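Local coordinates for variant surface glycoprotein MITat 1.13 (Trypanosoma brucei, PDB 6Z8H) that probably forms a coat on the surface of the parasite, which expresses antigenically distinct versions in turn to evade host immunity, at residues K38-K43 with N184-A189; L47-Y52 with P107-A112; I177-E182 with G275-C280. All coordinates share one frame; numbering follows the deposited sequence.

Interaction 1 (K38-K43 with N184-A189); sequences KSRLLK and NEPEPA. With MAN (alpha-D-mannopyranose), chain C; NAG (2-acetamido-2-deoxy-beta-D-glucopyranose), chain F.
NH1 of Arg-40 has two acceptors: OE2 of Glu-185, 2.9 Å away, and the backbone oxygen of Ala-29. The bond to Glu-185 is one arm of a salt bridge, moderately bent at 152° at the hydrogen. OE2 lies at the edge of the guanidinium and close to its plane, and NH1 comes in nearly end-on to the C-O bond, whereas the plane of the carboxylate is turned 76° from that of the guanidinium. A single oxygen is therefore engaged, in contrast to the two-pronged pairing that coplanar groups allow. The same OE2 sits 3.4 Å from CD of Arg-40. The strongest polar partner of this arginine is Glu-172, which takes NE in a second salt bridge; two carboxylates thus fix the rotation of the buried guanidinium and probably balance its charge.

The contact ties the early turns of helix 34-75, one of the two long helices of the A-type N-terminal domain, to the irregular chain that leads towards strand 194-202. The next residue, Leu-41, adds an apolar touch. Its CG stands anti to the backbone N (chi1 -167°), which carries CD1 out to CG of Pro-188 at 3.8 Å, the two side chains crossing at about a right angle. Pro-188 also packs on Tyr-123 of helix 78-129. Away from the proline-rich segment, the fully extended Lys-38 reaches a glycan carried by the protein: NZ donates to O7 of the N-acetylglucosamine at 3.0 Å, and also to OD1 of Asn-124.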
loop_
_atom_site.group_PDB
_atom_site.type_symbol
_atom_site.label_atom_id
_atom_site.label_comp_id
_atom_site.label_asym_id
_atom_site.label_seq_id
_atom_site.Cartn_x
_atom_site.Cartn_y
_atom_site.Cartn_z
ATOM N N LYS A 38 -8.317 -5.657 -15.289
ATOM C CA LYS A 38 -7.193 -5.304 -14.435
ATOM C C LYS A 38 -6.869 -3.836 -14.597
ATOM O O LYS A 38 -6.665 -3.135 -13.602
ATOM C CB LYS A 38 -5.974 -6.157 -14.789
ATOM C CG LYS A 38 -4.715 -5.825 -13.988
ATOM C CD LYS A 38 -3.522 -6.706 -14.406
ATOM C CE LYS A 38 -2.257 -6.184 -13.729
ATOM N NZ LYS A 38 -1.072 -6.917 -14.151
ATOM N N SER A 39 -6.804 -3.346 -15.836
ATOM C CA SER A 39 -6.508 -1.940 -16.081
ATOM C C SER A 39 -7.547 -1.041 -15.433
ATOM O O SER A 39 -7.199 -0.050 -14.772
ATOM C CB SER A 39 -6.427 -1.660 -17.580
ATOM O OG SER A 39 -6.250 -0.273 -17.792
ATOM N N ARG A 40 -8.826 -1.388 -15.548
ATOM C CA ARG A 40 -9.856 -0.508 -15.016
ATOM C C ARG A 40 -9.801 -0.492 -13.498
ATOM O O ARG A 40 -9.941 0.566 -12.873
ATOM C CB ARG A 40 -11.248 -0.928 -15.504
ATOM C CG ARG A 40 -12.287 0.132 -15.154
ATOM C CD ARG A 40 -13.734 -0.317 -15.365
ATOM N NE ARG A 40 -14.013 -0.770 -16.723
ATOM C CZ ARG A 40 -15.232 -0.975 -17.209
ATOM N NH1 ARG A 40 -16.300 -0.791 -16.454
ATOM N NH2 ARG A 40 -15.370 -1.421 -18.444
ATOM N N LEU A 41 -9.586 -1.647 -12.882
ATOM C CA LEU A 41 -9.571 -1.718 -11.425
ATOM C C LEU A 41 -8.383 -0.951 -10.843
ATOM O O LEU A 41 -8.512 -0.249 -9.815
ATOM C CB LEU A 41 -9.538 -3.177 -10.981
ATOM C CG LEU A 41 -9.828 -3.467 -9.506
ATOM C CD1 LEU A 41 -11.163 -2.831 -9.083
ATOM C CD2 LEU A 41 -9.794 -4.964 -9.192
ATOM N N LEU A 42 -7.225 -1.028 -11.505
ATOM C CA LEU A 42 -6.068 -0.261 -11.064
ATOM C C LEU A 42 -6.259 1.226 -11.334
ATOM O O LEU A 42 -5.788 2.060 -10.553
ATOM C CB LEU A 42 -4.811 -0.760 -11.765
ATOM C CG LEU A 42 -4.305 -2.118 -11.333
ATOM C CD1 LEU A 42 -3.164 -2.574 -12.242
ATOM C CD2 LEU A 42 -3.804 -2.094 -9.900
ATOM N N LYS A 43 -6.967 1.591 -12.408
ATOM C CA LYS A 43 -7.287 3.000 -12.642
ATOM C C LYS A 43 -8.244 3.537 -11.585
ATOM O O LYS A 43 -8.113 4.687 -11.148
ATOM C CB LYS A 43 -7.894 3.168 -14.039
ATOM C CG LYS A 43 -6.853 3.375 -15.133
ATOM C CD LYS A 43 -7.472 3.506 -16.521
ATOM C CE LYS A 43 -6.466 3.067 -17.574
ATOM N NZ LYS A 43 -6.712 3.650 -18.933
ATOM N N ASN A 184 -21.936 4.416 -9.260
ATOM C CA ASN A 184 -22.662 3.533 -10.168
ATOM C C ASN A 184 -21.752 2.621 -10.985
ATOM O O ASN A 184 -22.225 1.958 -11.917
ATOM C CB ASN A 184 -23.580 4.342 -11.088
ATOM C CG ASN A 184 -24.915 4.652 -10.440
ATOM O OD1 ASN A 184 -25.383 3.903 -9.579
ATOM N ND2 ASN A 184 -25.532 5.749 -10.846
ATOM N N GLU A 185 -20.482 2.540 -10.640
ATOM C CA GLU A 185 -19.576 1.665 -11.361
ATOM C C GLU A 185 -19.906 0.211 -11.034
ATOM O O GLU A 185 -20.119 -0.133 -9.867
ATOM C CB GLU A 185 -18.136 2.003 -10.953
ATOM C CG GLU A 185 -17.079 1.206 -11.717
ATOM C CD GLU A 185 -17.052 1.532 -13.205
ATOM O OE1 GLU A 185 -17.412 2.670 -13.565
ATOM O OE2 GLU A 185 -16.650 0.655 -13.999
ATOM N N PRO A 186 -20.014 -0.658 -12.029
ATOM C CA PRO A 186 -20.320 -2.063 -11.748
ATOM C C PRO A 186 -19.112 -2.798 -11.188
ATOM O O PRO A 186 -17.960 -2.388 -11.348
ATOM C CB PRO A 186 -20.717 -2.627 -13.117
ATOM C CG PRO A 186 -19.992 -1.723 -14.102
ATOM C CD PRO A 186 -19.987 -0.360 -13.470
ATOM N N GLU A 187 -19.406 -3.942 -10.574
ATOM C CA GLU A 187 -18.363 -4.808 -10.065
ATOM C C GLU A 187 -17.457 -5.269 -11.207
ATOM O O GLU A 187 -17.916 -5.473 -12.342
ATOM C CB GLU A 187 -18.975 -6.054 -9.422
ATOM C CG GLU A 187 -19.271 -5.902 -7.949
ATOM C CD GLU A 187 -20.457 -6.724 -7.499
ATOM O OE1 GLU A 187 -21.519 -6.127 -7.225
ATOM O OE2 GLU A 187 -20.322 -7.964 -7.424
ATOM N N PRO A 188 -16.169 -5.472 -10.927
ATOM C CA PRO A 188 -15.285 -6.092 -11.921
ATOM C C PRO A 188 -15.785 -7.487 -12.271
ATOM O O PRO A 188 -16.307 -8.207 -11.414
ATOM C CB PRO A 188 -13.926 -6.147 -11.208
ATOM C CG PRO A 188 -14.019 -5.105 -10.124
ATOM C CD PRO A 188 -15.454 -5.172 -9.676
ATOM N N ALA A 189 -15.643 -7.848 -13.550
ATOM C CA ALA A 189 -16.190 -9.094 -14.076
ATOM C C ALA A 189 -15.348 -10.288 -13.645
ATOM O O ALA A 189 -14.127 -10.203 -13.518
ATOM C CB ALA A 189 -16.284 -9.046 -15.606
HETATM C C1 MAN C . -1.534 -2.147 -20.725
HETATM C C2 MAN C . -2.164 -2.797 -19.479
HETATM C C3 MAN C . -3.494 -3.401 -19.765
HETATM C C4 MAN C . -4.424 -2.437 -20.529
HETATM C C5 MAN C . -3.706 -1.901 -21.782
HETATM C C6 MAN C . -4.544 -0.834 -22.471
HETATM O O2 MAN C . -2.464 -1.806 -18.501
HETATM O O3 MAN C . -4.136 -3.853 -18.595
HETATM O O4 MAN C . -5.608 -3.137 -20.961
HETATM O O5 MAN C . -2.459 -1.306 -21.398
HETATM O O6 MAN C . -5.935 -1.135 -22.194
HETATM C C1 NAG F . 2.430 -7.469 -17.822
HETATM C C2 NAG F . 1.206 -7.034 -18.633
HETATM C C3 NAG F . 1.657 -6.719 -20.036
HETATM C C4 NAG F . 2.731 -5.663 -19.961
HETATM C C5 NAG F . 3.864 -6.165 -19.048
HETATM C C6 NAG F . 5.029 -5.233 -18.879
HETATM C C7 NAG F . -0.909 -7.936 -17.840
HETATM C C8 NAG F . -1.847 -9.080 -17.844
HETATM N N2 NAG F . 0.137 -7.993 -18.569
HETATM O O3 NAG F . 0.501 -6.289 -20.740
HETATM O O4 NAG F . 3.396 -5.378 -21.179
HETATM O O5 NAG F . 3.366 -6.456 -17.827
HETATM O O6 NAG F . 4.584 -3.975 -18.405
HETATM O O7 NAG F . -1.099 -7.022 -17.143
#

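Interaction 2 (L47-Y52 with P107-A112). With SO4 (sulfate ion), chain G.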
loop_
_atom_site.group_PDB
_atom_site.type_symbol
_atom_site.label_atom_id
_atom_site.label_comp_id
_atom_site.label_asym_id
_atom_site.label_seq_id
_atom_site.Cartn_x
_atom_site.Cartn_y
_atom_site.Cartn_z
ATOM N N LEU A 47 -7.542 6.555 -8.476
ATOM C CA LEU A 47 -8.325 7.730 -8.085
ATOM C C LEU A 47 -8.165 8.015 -6.591
ATOM O O LEU A 47 -8.068 9.180 -6.156
ATOM C CB LEU A 47 -9.808 7.512 -8.359
ATOM C CG LEU A 47 -10.210 7.176 -9.790
ATOM C CD1 LEU A 47 -11.702 6.913 -9.829
ATOM C CD2 LEU A 47 -9.812 8.280 -10.728
ATOM N N TYR A 48 -8.194 6.958 -5.781
ATOM C CA TYR A 48 -8.116 7.100 -4.335
ATOM C C TYR A 48 -6.685 7.278 -3.874
ATOM O O TYR A 48 -6.424 8.092 -2.982
ATOM C CB TYR A 48 -8.758 5.892 -3.645
ATOM C CG TYR A 48 -10.194 5.639 -4.044
ATOM C CD1 TYR A 48 -10.489 4.860 -5.155
ATOM C CD2 TYR A 48 -11.253 6.142 -3.308
ATOM C CE1 TYR A 48 -11.779 4.612 -5.520
ATOM C CE2 TYR A 48 -12.562 5.914 -3.686
ATOM C CZ TYR A 48 -12.820 5.136 -4.800
ATOM O OH TYR A 48 -14.120 4.861 -5.202
ATOM N N THR A 49 -5.736 6.522 -4.422
ATOM C CA THR A 49 -4.365 6.672 -3.933
ATOM C C THR A 49 -3.738 7.985 -4.384
ATOM O O THR A 49 -2.911 8.554 -3.657
ATOM C CB THR A 49 -3.492 5.494 -4.368
ATOM O OG1 THR A 49 -3.474 5.414 -5.801
ATOM C CG2 THR A 49 -4.037 4.194 -3.805
ATOM N N SER A 50 -4.161 8.519 -5.523
ATOM C CA SER A 50 -3.638 9.797 -5.979
ATOM C C SER A 50 -4.122 10.913 -5.075
ATOM O O SER A 50 -3.341 11.789 -4.699
ATOM C CB SER A 50 -4.082 10.084 -7.414
ATOM O OG SER A 50 -3.278 11.109 -7.983
ATOM N N LYS A 51 -5.399 10.876 -4.668
ATOM C CA LYS A 51 -5.887 11.887 -3.731
ATOM C C LYS A 51 -5.243 11.727 -2.357
ATOM O O LYS A 51 -4.958 12.723 -1.681
ATOM C CB LYS A 51 -7.401 11.790 -3.608
ATOM C CG LYS A 51 -8.164 12.203 -4.874
ATOM C CD LYS A 51 -7.971 13.677 -5.273
ATOM C CE LYS A 51 -8.792 14.048 -6.506
ATOM N NZ LYS A 51 -8.491 15.409 -7.014
ATOM N N TYR A 52 -5.054 10.490 -1.903
ATOM C CA TYR A 52 -4.381 10.268 -0.631
ATOM C C TYR A 52 -2.979 10.855 -0.662
ATOM O O TYR A 52 -2.574 11.551 0.286
ATOM C CB TYR A 52 -4.352 8.761 -0.312
ATOM C CG TYR A 52 -3.771 8.453 1.049
ATOM C CD1 TYR A 52 -4.553 8.528 2.193
ATOM C CD2 TYR A 52 -2.446 8.080 1.187
ATOM C CE1 TYR A 52 -4.028 8.273 3.439
ATOM C CE2 TYR A 52 -1.911 7.832 2.430
ATOM C CZ TYR A 52 -2.711 7.898 3.548
ATOM O OH TYR A 52 -2.163 7.633 4.776
ATOM N N PRO A 107 -6.067 3.471 6.920
ATOM C CA PRO A 107 -6.356 2.019 6.888
ATOM C C PRO A 107 -7.347 1.621 5.798
ATOM O O PRO A 107 -7.324 0.475 5.331
ATOM C CB PRO A 107 -6.914 1.725 8.288
ATOM C CG PRO A 107 -7.415 3.081 8.788
ATOM C CD PRO A 107 -6.466 4.092 8.204
ATOM N N LEU A 108 -8.247 2.520 5.403
ATOM C CA LEU A 108 -9.177 2.214 4.317
ATOM C C LEU A 108 -8.448 2.147 2.981
ATOM O O LEU A 108 -8.702 1.247 2.175
ATOM C CB LEU A 108 -10.265 3.287 4.299
ATOM C CG LEU A 108 -11.086 3.387 5.584
ATOM C CD1 LEU A 108 -11.960 4.638 5.562
ATOM C CD2 LEU A 108 -11.939 2.160 5.801
ATOM N N VAL A 109 -7.516 3.061 2.734
ATOM C CA VAL A 109 -6.736 3.044 1.506
ATOM C C VAL A 109 -5.834 1.827 1.480
ATOM O O VAL A 109 -5.746 1.135 0.457
ATOM C CB VAL A 109 -5.946 4.351 1.358
ATOM C CG1 VAL A 109 -4.956 4.276 0.205
ATOM C CG2 VAL A 109 -6.888 5.521 1.191
ATOM N N GLN A 110 -5.237 1.485 2.620
ATOM C CA GLN A 110 -4.386 0.305 2.688
ATOM C C GLN A 110 -5.187 -0.951 2.391
ATOM O O GLN A 110 -4.717 -1.825 1.654
ATOM C CB GLN A 110 -3.730 0.190 4.061
ATOM C CG GLN A 110 -2.607 1.204 4.347
ATOM C CD GLN A 110 -2.217 1.276 5.806
ATOM O OE1 GLN A 110 -2.966 0.844 6.699
ATOM N NE2 GLN A 110 -1.043 1.839 6.066
ATOM N N ALA A 111 -6.403 -1.067 2.949
ATOM C CA ALA A 111 -7.218 -2.257 2.707
ATOM C C ALA A 111 -7.596 -2.379 1.238
ATOM O O ALA A 111 -7.633 -3.494 0.692
ATOM C CB ALA A 111 -8.457 -2.203 3.602
ATOM N N ALA A 112 -7.853 -1.245 0.575
ATOM C CA ALA A 112 -8.216 -1.269 -0.840
ATOM C C ALA A 112 -7.017 -1.629 -1.711
ATOM O O ALA A 112 -7.143 -2.417 -2.660
ATOM C CB ALA A 112 -8.794 0.081 -1.241
HETATM S S SO4 G . 1.058 6.191 4.193
HETATM O O1 SO4 G . 0.879 5.561 5.474
HETATM O O2 SO4 G . 0.704 7.581 4.292
HETATM O O3 SO4 G . 0.215 5.548 3.222
HETATM O O4 SO4 G . 2.433 6.073 3.790
#
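Val-109 presents its two methyl groups to two different residues of the facing helix. CG1 meets the methyl CG2 of Thr-49 at 4.1 Å, and CG2 meets CD1 of Tyr-52 at 3.9 Å, approaching the ring obliquely. CB of Val-109 points toward the other helix, and a chi1 of 171° turns the two branches so that CG1 faces Thr-49 and CG2 faces Tyr-52. This is thin, wholly apolar packing, with no hydrogen bond between the segments; the backbones come closest at Thr-49 and Val-109, whose CA atoms are 7.0 Å apart.

Beyond this first shell, the phenol of Tyr-52 extends past Val-109 to a sulfate ion, probably taken up from the crystallisation liquor. Its OH donates to sulfate O2 at 2.9 Å, and the sulfur lies at the edge of the ring, in its plane. The anion is shared across the dimer, being bound also by Arg-106 and by Tyr-52 and Arg-106 of the second subunit. On the threonine, OG1 makes a weak hydrogen bond back to the carbonyl of Leu-45 one turn earlier, consistent with CG2 being the branch offered to the valine.

The two segments belong to helices 34-75 and 78-129, the long antiparallel hairpin that forms the elongated core of the domain. Tyr-52 rests further along on Leu-102 and Ala-105, while helix 260-273 packs against both members of the hairpin through Tyr-48, Leu-108 and Ala-112.

Interaction 3 (I177-E182 with G275-C280); sequences IGLEHE and GASTPC
Leu-179 makes the whole contact from its side of the gap. Its CB points at segment 275-280, and CG follows it, set anti to the carbonyl carbon by a chi1 of -77°. From there chi2, at 177°, extends CD1 as the leading atom: it lies 4.1 Å from CB of Ser-277 and 4.3 Å from the methyl CG2 of Thr-278. The other methyl, CD2, stands beside Ser-277, 4.3 Å from its OG. CB and CG themselves find no partner across the gap, and the backbones remain well separated, 8.3 Å between the CA atoms of Leu-179 and Ser-277.

The leucine sits in a tight turn, in which the backbone N of His-181 donates to O of Gly-178 at 2.8 Å. Opposite, the chain has just left helix 260-273 through a Schellman motif at Gly-275, whose positive phi of 64° suits glycine. It then runs on to Cys-280, joined by a disulfide to Cys-98 of helix 78-129. Tyr-48 of helix 34-75 underlies the meeting point, touching both Leu-179 and Ser-277.

Two surface loops, one before strand 194-202 and the other after helix 260-273, are thus brought side by side over the helical core. No hydrogen bond crosses the gap and the closest approaches are those of the leucine methyls; with 82 Å² buried, the contact rests on dispersion and modest burial of apolar surface and imposes little directional preference.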
loop_
_atom_site.group_PDB
_atom_site.type_symbol
_atom_site.label_atom_id
_atom_site.label_comp_id
_atom_site.label_asym_id
_atom_site.label_seq_id
_atom_site.Cartn_x
_atom_site.Cartn_y
_atom_site.Cartn_z
ATOM N N ILE A 177 -13.506 7.152 -15.992
ATOM C CA ILE A 177 -13.151 6.754 -14.639
ATOM C C ILE A 177 -12.961 8.022 -13.815
ATOM O O ILE A 177 -12.142 8.885 -14.168
ATOM C CB ILE A 177 -11.879 5.895 -14.632
ATOM C CG1 ILE A 177 -12.092 4.605 -15.426
ATOM C CG2 ILE A 177 -11.471 5.574 -13.201
ATOM C CD1 ILE A 177 -13.205 3.728 -14.876
ATOM N N GLY A 178 -13.709 8.131 -12.720
ATOM C CA GLY A 178 -13.609 9.291 -11.849
ATOM C C GLY A 178 -14.437 9.098 -10.601
ATOM O O GLY A 178 -15.392 8.314 -10.581
ATOM N N LEU A 179 -14.094 9.875 -9.561
ATOM C CA LEU A 179 -14.779 9.690 -8.286
ATOM C C LEU A 179 -16.269 9.967 -8.417
ATOM O O LEU A 179 -17.082 9.347 -7.718
ATOM C CB LEU A 179 -14.160 10.580 -7.210
ATOM C CG LEU A 179 -12.836 10.114 -6.608
ATOM C CD1 LEU A 179 -12.350 11.159 -5.624
ATOM C CD2 LEU A 179 -12.958 8.791 -5.908
ATOM N N GLU A 180 -16.652 10.873 -9.323
ATOM C CA GLU A 180 -18.063 11.158 -9.537
ATOM C C GLU A 180 -18.798 9.978 -10.165
ATOM O O GLU A 180 -20.022 9.889 -10.036
ATOM C CB GLU A 180 -18.231 12.409 -10.414
ATOM C CG GLU A 180 -17.551 12.330 -11.784
ATOM C CD GLU A 180 -16.069 12.702 -11.755
ATOM O OE1 GLU A 180 -15.389 12.398 -10.749
ATOM O OE2 GLU A 180 -15.592 13.303 -12.748
ATOM N N HIS A 181 -18.090 9.068 -10.836
ATOM C CA HIS A 181 -18.731 7.928 -11.473
ATOM C C HIS A 181 -18.722 6.683 -10.600
ATOM O O HIS A 181 -19.302 5.666 -10.986
ATOM C CB HIS A 181 -18.045 7.618 -12.808
ATOM C CG HIS A 181 -17.999 8.785 -13.749
ATOM N ND1 HIS A 181 -19.135 9.382 -14.255
ATOM C CD2 HIS A 181 -16.953 9.467 -14.272
ATOM C CE1 HIS A 181 -18.790 10.377 -15.053
ATOM N NE2 HIS A 181 -17.472 10.453 -15.079
ATOM N N GLU A 182 -18.087 6.733 -9.431
ATOM C CA GLU A 182 -17.849 5.514 -8.669
ATOM C C GLU A 182 -19.120 4.963 -8.034
ATOM O O GLU A 182 -19.227 3.749 -7.832
ATOM C CB GLU A 182 -16.816 5.790 -7.568
ATOM C CG GLU A 182 -15.367 5.868 -8.052
ATOM C CD GLU A 182 -14.816 4.501 -8.396
ATOM O OE1 GLU A 182 -14.516 3.721 -7.468
ATOM O OE2 GLU A 182 -14.755 4.170 -9.608
ATOM N N GLY A 275 -16.290 8.961 3.778
ATOM C CA GLY A 275 -15.935 10.301 3.358
ATOM C C GLY A 275 -14.454 10.561 3.318
ATOM O O GLY A 275 -14.023 11.696 3.581
ATOM N N ALA A 276 -13.659 9.536 3.015
ATOM C CA ALA A 276 -12.209 9.586 3.138
ATOM C C ALA A 276 -11.487 9.639 1.796
ATOM O O ALA A 276 -10.277 9.381 1.742
ATOM C CB ALA A 276 -11.715 8.391 3.948
ATOM N N SER A 277 -12.203 9.971 0.714
ATOM C CA SER A 277 -11.591 9.946 -0.605
ATOM C C SER A 277 -10.601 11.073 -0.837
ATOM O O SER A 277 -9.702 10.928 -1.662
ATOM C CB SER A 277 -12.671 9.996 -1.688
ATOM O OG SER A 277 -13.566 8.899 -1.618
ATOM N N THR A 278 -10.734 12.203 -0.151
ATOM C CA THR A 278 -9.907 13.377 -0.437
ATOM C C THR A 278 -9.441 13.988 0.875
ATOM O O THR A 278 -9.804 15.123 1.212
ATOM C CB THR A 278 -10.661 14.428 -1.265
ATOM O OG1 THR A 278 -11.900 14.805 -0.626
ATOM C CG2 THR A 278 -10.980 13.939 -2.689
ATOM N N PRO A 279 -8.636 13.260 1.634
ATOM C CA PRO A 279 -8.173 13.772 2.933
ATOM C C PRO A 279 -7.173 14.899 2.784
ATOM O O PRO A 279 -6.398 14.983 1.841
ATOM C CB PRO A 279 -7.498 12.555 3.573
ATOM C CG PRO A 279 -7.002 11.756 2.377
ATOM C CD PRO A 279 -8.074 11.935 1.303
ATOM N N CYS A 280 -7.177 15.791 3.782
ATOM C CA CYS A 280 -6.195 16.873 3.882
ATOM C C CYS A 280 -6.151 17.710 2.603
ATOM O O CYS A 280 -5.086 17.951 2.027
ATOM C CB CYS A 280 -4.795 16.364 4.222
ATOM S SG CYS A 280 -3.718 17.840 4.588
#

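Overall arrangement
The three contacts lie along one stretch of the elongated helical body. Helix 34-75 carries the first segments of interactions 1 and 2, whose centres are 15 Å apart, and interaction 3 is 10 Å from interaction 2 and 15 Å from interaction 1. Along the chain, interaction 2 is nested within the loop closed by interaction 1, interaction 3 follows interaction 2, and interactions 1 and 3 cross. Ile-177 links the latter pair by packing its CD1 on CG of Arg-40, while Tyr-48 OH probably hydrogen-bonds Glu-182 OE1 to join interactions 2 and 3. The paired long helices thus serve as a scaffold on which the connecting loops are laid.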